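Local coordinates for uncharacterized protein (Bacteroides eggerthii DSM 20697, PDB 4ECO) that is of unknown function but, as a leucine-rich repeat protein, probably serves in protein binding through its curved solenoid, at residues K354-I368 and F375-L389. Numbering follows the deposited sequence.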
loop_
_atom_site.group_PDB
_atom_site.type_symbol
_atom_site.label_atom_id
_atom_site.label_comp_id
_atom_site.label_asym_id
_atom_site.label_seq_id
_atom_site.Cartn_x
_atom_site.Cartn_y
_atom_site.Cartn_z
ATOM N N LYS A 354 10.583 -15.609 0.883
ATOM C CA LYS A 354 9.170 -15.576 1.227
ATOM C C LYS A 354 8.703 -14.158 1.561
ATOM O O LYS A 354 9.076 -13.615 2.598
ATOM C CB LYS A 354 8.896 -16.520 2.416
ATOM C CG LYS A 354 9.279 -17.971 2.177
ATOM C CD LYS A 354 8.335 -18.669 1.214
ATOM C CE LYS A 354 8.802 -20.069 0.935
ATOM N NZ LYS A 354 8.040 -20.662 -0.184
ATOM N N LEU A 355 7.885 -13.558 0.688
ATOM C CA LEU A 355 7.379 -12.216 0.937
ATOM C C LEU A 355 6.014 -12.241 1.661
ATOM O O LEU A 355 5.145 -13.055 1.342
ATOM C CB LEU A 355 7.265 -11.398 -0.370
ATOM C CG LEU A 355 8.564 -11.134 -1.146
ATOM C CD1 LEU A 355 8.276 -10.483 -2.461
ATOM C CD2 LEU A 355 9.527 -10.253 -0.365
ATOM N N ALA A 356 5.852 -11.333 2.639
ATOM C CA ALA A 356 4.618 -11.084 3.398
ATOM C C ALA A 356 3.864 -9.889 2.781
ATOM O O ALA A 356 2.639 -9.801 2.851
ATOM C CB ALA A 356 4.948 -10.812 4.851
ATOM N N SER A 357 4.625 -8.982 2.151
ATOM C CA SER A 357 4.140 -7.809 1.433
ATOM C C SER A 357 4.811 -7.730 0.098
ATOM O O SER A 357 6.004 -7.946 0.018
ATOM C CB SER A 357 4.404 -6.526 2.230
ATOM O OG SER A 357 3.486 -6.306 3.291
ATOM N N LEU A 358 4.062 -7.398 -0.937
ATOM C CA LEU A 358 4.576 -7.141 -2.279
ATOM C C LEU A 358 3.643 -6.150 -2.956
ATOM O O LEU A 358 2.434 -6.336 -2.999
ATOM C CB LEU A 358 4.776 -8.416 -3.110
ATOM C CG LEU A 358 5.371 -8.262 -4.515
ATOM C CD1 LEU A 358 6.817 -7.747 -4.468
ATOM C CD2 LEU A 358 5.280 -9.566 -5.271
ATOM N N ASN A 359 4.208 -5.044 -3.382
ATOM C CA ASN A 359 3.469 -3.992 -4.058
ATOM C C ASN A 359 4.352 -3.410 -5.166
ATOM O O ASN A 359 5.323 -2.717 -4.875
ATOM C CB ASN A 359 3.008 -2.925 -3.059
ATOM C CG ASN A 359 1.872 -2.068 -3.574
ATOM O OD1 ASN A 359 1.914 -1.534 -4.705
ATOM N ND2 ASN A 359 0.819 -1.932 -2.749
ATOM N N LEU A 360 4.037 -3.761 -6.436
ATOM C CA LEU A 360 4.765 -3.344 -7.646
ATOM C C LEU A 360 3.898 -2.404 -8.503
ATOM O O LEU A 360 4.191 -2.190 -9.686
ATOM C CB LEU A 360 5.169 -4.594 -8.450
ATOM C CG LEU A 360 6.069 -5.626 -7.737
ATOM C CD1 LEU A 360 6.240 -6.877 -8.566
ATOM C CD2 LEU A 360 7.431 -5.047 -7.397
ATOM N N ALA A 361 2.845 -1.814 -7.892
ATOM C CA ALA A 361 1.909 -0.989 -8.622
ATOM C C ALA A 361 2.565 0.268 -9.183
ATOM O O ALA A 361 3.574 0.742 -8.659
ATOM C CB ALA A 361 0.727 -0.622 -7.750
ATOM N N TYR A 362 1.995 0.758 -10.298
ATOM C CA TYR A 362 2.351 1.976 -10.987
ATOM C C TYR A 362 3.768 1.899 -11.563
ATOM O O TYR A 362 4.681 2.656 -11.196
ATOM C CB TYR A 362 2.171 3.193 -10.083
ATOM C CG TYR A 362 0.726 3.450 -9.721
ATOM C CD1 TYR A 362 -0.094 4.203 -10.552
ATOM C CD2 TYR A 362 0.177 2.945 -8.544
ATOM C CE1 TYR A 362 -1.431 4.444 -10.225
ATOM C CE2 TYR A 362 -1.170 3.154 -8.221
ATOM C CZ TYR A 362 -1.962 3.928 -9.054
ATOM O OH TYR A 362 -3.274 4.204 -8.732
ATOM N N ASN A 363 3.908 1.000 -12.531
ATOM C CA ASN A 363 5.133 0.759 -13.290
ATOM C C ASN A 363 4.732 0.379 -14.728
ATOM O O ASN A 363 3.611 0.660 -15.159
ATOM C CB ASN A 363 6.001 -0.316 -12.613
ATOM C CG ASN A 363 6.718 0.160 -11.389
ATOM O OD1 ASN A 363 7.711 0.852 -11.478
ATOM N ND2 ASN A 363 6.295 -0.276 -10.231
ATOM N N GLN A 364 5.641 -0.245 -15.462
ATOM C CA GLN A 364 5.391 -0.646 -16.842
ATOM C C GLN A 364 5.925 -2.077 -17.047
ATOM O O GLN A 364 6.480 -2.419 -18.092
ATOM C CB GLN A 364 6.024 0.386 -17.807
ATOM C CG GLN A 364 5.291 1.742 -17.851
ATOM C CD GLN A 364 3.924 1.764 -18.555
ATOM O OE1 GLN A 364 3.841 1.877 -19.769
ATOM N NE2 GLN A 364 2.822 1.663 -17.803
ATOM N N ILE A 365 5.754 -2.902 -16.000
ATOM C CA ILE A 365 6.146 -4.312 -15.949
ATOM C C ILE A 365 5.264 -5.088 -16.938
ATOM O O ILE A 365 4.046 -4.917 -16.921
ATOM C CB ILE A 365 6.044 -4.851 -14.495
ATOM C CG1 ILE A 365 6.942 -4.027 -13.548
ATOM C CG2 ILE A 365 6.384 -6.340 -14.428
ATOM C CD1 ILE A 365 6.651 -4.172 -12.043
ATOM N N THR A 366 5.885 -5.909 -17.809
ATOM C CA THR A 366 5.155 -6.699 -18.805
ATOM C C THR A 366 5.062 -8.165 -18.418
ATOM O O THR A 366 4.159 -8.866 -18.908
ATOM C CB THR A 366 5.796 -6.592 -20.188
ATOM O OG1 THR A 366 7.162 -7.033 -20.135
ATOM C CG2 THR A 366 5.670 -5.209 -20.781
ATOM N N GLU A 367 5.988 -8.639 -17.556
ATOM C CA GLU A 367 5.996 -10.044 -17.166
ATOM C C GLU A 367 6.553 -10.252 -15.775
ATOM O O GLU A 367 7.571 -9.659 -15.428
ATOM C CB GLU A 367 6.854 -10.823 -18.176
ATOM C CG GLU A 367 6.631 -12.328 -18.239
ATOM C CD GLU A 367 7.324 -13.013 -19.407
ATOM O OE1 GLU A 367 7.552 -12.351 -20.445
ATOM O OE2 GLU A 367 7.645 -14.216 -19.274
ATOM N N ILE A 368 5.900 -11.130 -14.995
ATOM C CA ILE A 368 6.348 -11.594 -13.679
ATOM C C ILE A 368 6.845 -13.031 -13.894
ATOM O O ILE A 368 6.083 -13.881 -14.380
ATOM C CB ILE A 368 5.259 -11.464 -12.599
ATOM C CG1 ILE A 368 4.831 -9.979 -12.375
ATOM C CG2 ILE A 368 5.653 -12.185 -11.305
ATOM C CD1 ILE A 368 5.887 -8.989 -11.776
ATOM N N PHE A 375 5.903 -16.948 -0.657
ATOM C CA PHE A 375 5.091 -16.114 0.226
ATOM C C PHE A 375 4.918 -16.736 1.627
ATOM O O PHE A 375 4.792 -17.947 1.761
ATOM C CB PHE A 375 3.699 -15.846 -0.391
ATOM C CG PHE A 375 3.667 -15.220 -1.772
ATOM C CD1 PHE A 375 3.735 -13.841 -1.933
ATOM C CD2 PHE A 375 3.542 -16.013 -2.911
ATOM C CE1 PHE A 375 3.735 -13.271 -3.211
ATOM C CE2 PHE A 375 3.523 -15.439 -4.184
ATOM C CZ PHE A 375 3.617 -14.074 -4.324
ATOM N N THR A 376 4.866 -15.882 2.655
ATOM C CA THR A 376 4.613 -16.272 4.048
ATOM C C THR A 376 3.097 -16.520 4.222
ATOM O O THR A 376 2.303 -15.957 3.466
ATOM C CB THR A 376 5.141 -15.197 5.035
ATOM O OG1 THR A 376 4.205 -14.120 5.176
ATOM C CG2 THR A 376 6.523 -14.670 4.672
ATOM N N GLU A 377 2.687 -17.314 5.237
ATOM C CA GLU A 377 1.269 -17.609 5.516
ATOM C C GLU A 377 0.531 -16.369 6.066
ATOM O O GLU A 377 -0.682 -16.424 6.285
ATOM C CB GLU A 377 1.124 -18.776 6.522
ATOM C CG GLU A 377 1.997 -20.001 6.267
ATOM C CD GLU A 377 3.346 -19.998 6.971
ATOM O OE1 GLU A 377 3.914 -18.903 7.206
ATOM O OE2 GLU A 377 3.845 -21.109 7.269
ATOM N N GLN A 378 1.253 -15.244 6.245
ATOM C CA GLN A 378 0.727 -14.008 6.829
ATOM C C GLN A 378 0.322 -12.953 5.764
ATOM O O GLN A 378 -0.131 -11.865 6.146
ATOM C CB GLN A 378 1.764 -13.375 7.806
ATOM C CG GLN A 378 2.613 -14.348 8.643
ATOM C CD GLN A 378 1.819 -15.425 9.352
ATOM O OE1 GLN A 378 0.711 -15.195 9.873
ATOM N NE2 GLN A 378 2.373 -16.639 9.365
ATOM N N VAL A 379 0.474 -13.272 4.447
ATOM C CA VAL A 379 0.127 -12.378 3.325
ATOM C C VAL A 379 -1.354 -12.017 3.369
ATOM O O VAL A 379 -2.222 -12.896 3.397
ATOM C CB VAL A 379 0.478 -12.975 1.944
ATOM C CG1 VAL A 379 0.005 -12.070 0.815
ATOM C CG2 VAL A 379 1.963 -13.262 1.821
ATOM N N GLU A 380 -1.632 -10.728 3.376
ATOM C CA GLU A 380 -3.015 -10.267 3.365
ATOM C C GLU A 380 -3.345 -9.835 1.936
ATOM O O GLU A 380 -4.094 -10.535 1.258
ATOM C CB GLU A 380 -3.266 -9.134 4.393
ATOM C CG GLU A 380 -4.744 -8.947 4.703
ATOM C CD GLU A 380 -5.223 -7.647 5.326
ATOM O OE1 GLU A 380 -4.399 -6.722 5.512
ATOM O OE2 GLU A 380 -6.440 -7.554 5.619
ATOM N N ASN A 381 -2.730 -8.718 1.462
ATOM C CA ASN A 381 -2.959 -8.151 0.132
ATOM C C ASN A 381 -1.664 -7.938 -0.648
ATOM O O ASN A 381 -0.638 -7.533 -0.072
ATOM C CB ASN A 381 -3.702 -6.804 0.234
ATOM C CG ASN A 381 -5.110 -6.866 0.768
ATOM O OD1 ASN A 381 -5.919 -7.708 0.385
ATOM N ND2 ASN A 381 -5.460 -5.932 1.624
ATOM N N LEU A 382 -1.737 -8.193 -1.981
ATOM C CA LEU A 382 -0.654 -7.978 -2.964
ATOM C C LEU A 382 -1.147 -7.114 -4.090
ATOM O O LEU A 382 -2.357 -7.122 -4.388
ATOM C CB LEU A 382 -0.106 -9.278 -3.551
ATOM C CG LEU A 382 0.379 -10.367 -2.621
ATOM C CD1 LEU A 382 0.644 -11.611 -3.415
ATOM C CD2 LEU A 382 1.608 -9.924 -1.829
ATOM N N SER A 383 -0.220 -6.376 -4.739
ATOM C CA SER A 383 -0.599 -5.527 -5.858
ATOM C C SER A 383 0.419 -5.508 -7.000
ATOM O O SER A 383 1.616 -5.248 -6.808
ATOM C CB SER A 383 -0.841 -4.102 -5.411
ATOM O OG SER A 383 -1.365 -3.381 -6.517
ATOM N N PHE A 384 -0.123 -5.732 -8.209
ATOM C CA PHE A 384 0.550 -5.692 -9.494
ATOM C C PHE A 384 -0.192 -4.706 -10.380
ATOM O O PHE A 384 -0.018 -4.699 -11.603
ATOM C CB PHE A 384 0.594 -7.084 -10.118
ATOM C CG PHE A 384 1.242 -8.139 -9.262
ATOM C CD1 PHE A 384 0.493 -8.866 -8.333
ATOM C CD2 PHE A 384 2.597 -8.444 -9.410
ATOM C CE1 PHE A 384 1.088 -9.866 -7.555
ATOM C CE2 PHE A 384 3.191 -9.452 -8.636
ATOM C CZ PHE A 384 2.425 -10.168 -7.729
ATOM N N ALA A 385 -1.046 -3.876 -9.757
ATOM C CA ALA A 385 -1.885 -2.907 -10.452
ATOM C C ALA A 385 -1.066 -1.843 -11.211
ATOM O O ALA A 385 0.050 -1.516 -10.812
ATOM C CB ALA A 385 -2.813 -2.231 -9.473
ATOM N N HIS A 386 -1.641 -1.310 -12.313
ATOM C CA HIS A 386 -1.083 -0.237 -13.131
ATOM C C HIS A 386 0.284 -0.616 -13.658
ATOM O O HIS A 386 1.299 -0.048 -13.267
ATOM C CB HIS A 386 -1.032 1.084 -12.371
ATOM C CG HIS A 386 -2.381 1.621 -12.031
ATOM N ND1 HIS A 386 -3.038 2.504 -12.869
ATOM C CD2 HIS A 386 -3.165 1.371 -10.957
ATOM C CE1 HIS A 386 -4.184 2.782 -12.267
ATOM N NE2 HIS A 386 -4.312 2.116 -11.116
ATOM N N ASN A 387 0.293 -1.605 -14.541
ATOM C CA ASN A 387 1.461 -2.099 -15.258
ATOM C C ASN A 387 1.006 -2.483 -16.651
ATOM O O ASN A 387 -0.081 -2.075 -17.079
ATOM C CB ASN A 387 2.150 -3.268 -14.532
ATOM C CG ASN A 387 2.932 -2.879 -13.309
ATOM O OD1 ASN A 387 4.034 -2.357 -13.400
ATOM N ND2 ASN A 387 2.430 -3.218 -12.128
ATOM N N LYS A 388 1.821 -3.268 -17.353
ATOM C CA LYS A 388 1.533 -3.709 -18.704
ATOM C C LYS A 388 1.555 -5.240 -18.774
ATOM O O LYS A 388 2.025 -5.781 -19.757
ATOM C CB LYS A 388 2.559 -3.085 -19.677
ATOM C CG LYS A 388 2.489 -1.559 -19.792
ATOM C CD LYS A 388 3.222 -1.045 -21.051
ATOM C CE LYS A 388 2.372 -1.087 -22.297
ATOM N NZ LYS A 388 3.085 -0.542 -23.479
ATOM N N LEU A 389 1.051 -5.936 -17.735
ATOM C CA LEU A 389 1.057 -7.405 -17.666
ATOM C C LEU A 389 0.170 -8.028 -18.722
ATOM O O LEU A 389 -1.002 -7.657 -18.812
ATOM C CB LEU A 389 0.601 -7.919 -16.295
ATOM C CG LEU A 389 1.497 -7.706 -15.080
ATOM C CD1 LEU A 389 0.805 -8.236 -13.836
ATOM C CD2 LEU A 389 2.864 -8.380 -15.249
#
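The rings of Y362 and H386 lie in an offset stack, planes 10° apart and centroids 4.0 Å from each other, with CE1 of Y362 over the centre of the imidazole and CD2 of H386 nearer the rim of the phenol. Y339 and Y411 carry the row of stacked rings into the neighbouring turns, the repetition of a leucine-rich repeat solenoid, in which consecutive turns place equivalent residues in register and short parallel strands, here 357-359 and 381-383, line one side. With nearly the same left-handed backbone and CG anti to the carbonyl carbon in each (chi1 -66° and -65°), the Y362 and H386 side chains run side by side, pointing the same way. On the face that carries L355, L358 and L382, the F384 ring meets L358 CD2, L360 CD1 and I368 CG1 obliquely, while the F375 ring has L355 O at its edge. L360 N bonds to S383 O at 2.9 Å, and N363 N bonds to H386 O.

Beyond strands 357-359 and 381-383, N363 and N387 form an asparagine ladder, their amide planes nearly coplanar. OD1 of N387 accepts from I365 N, and ND2 gives one N-H to F384 O in its own turn and the other to L360 O in the preceding one, both lying in the amide plane. With an alanine here, the carboxamide is gone, which would probably leave I365 N without its acceptor and take one donor from both L360 O and F384 O, loosening the tie between the turns. L360 O is gripped from opposite faces of its plane, by N387 ND2 at 3.2 Å and by N363 ND2 at 2.9 Å.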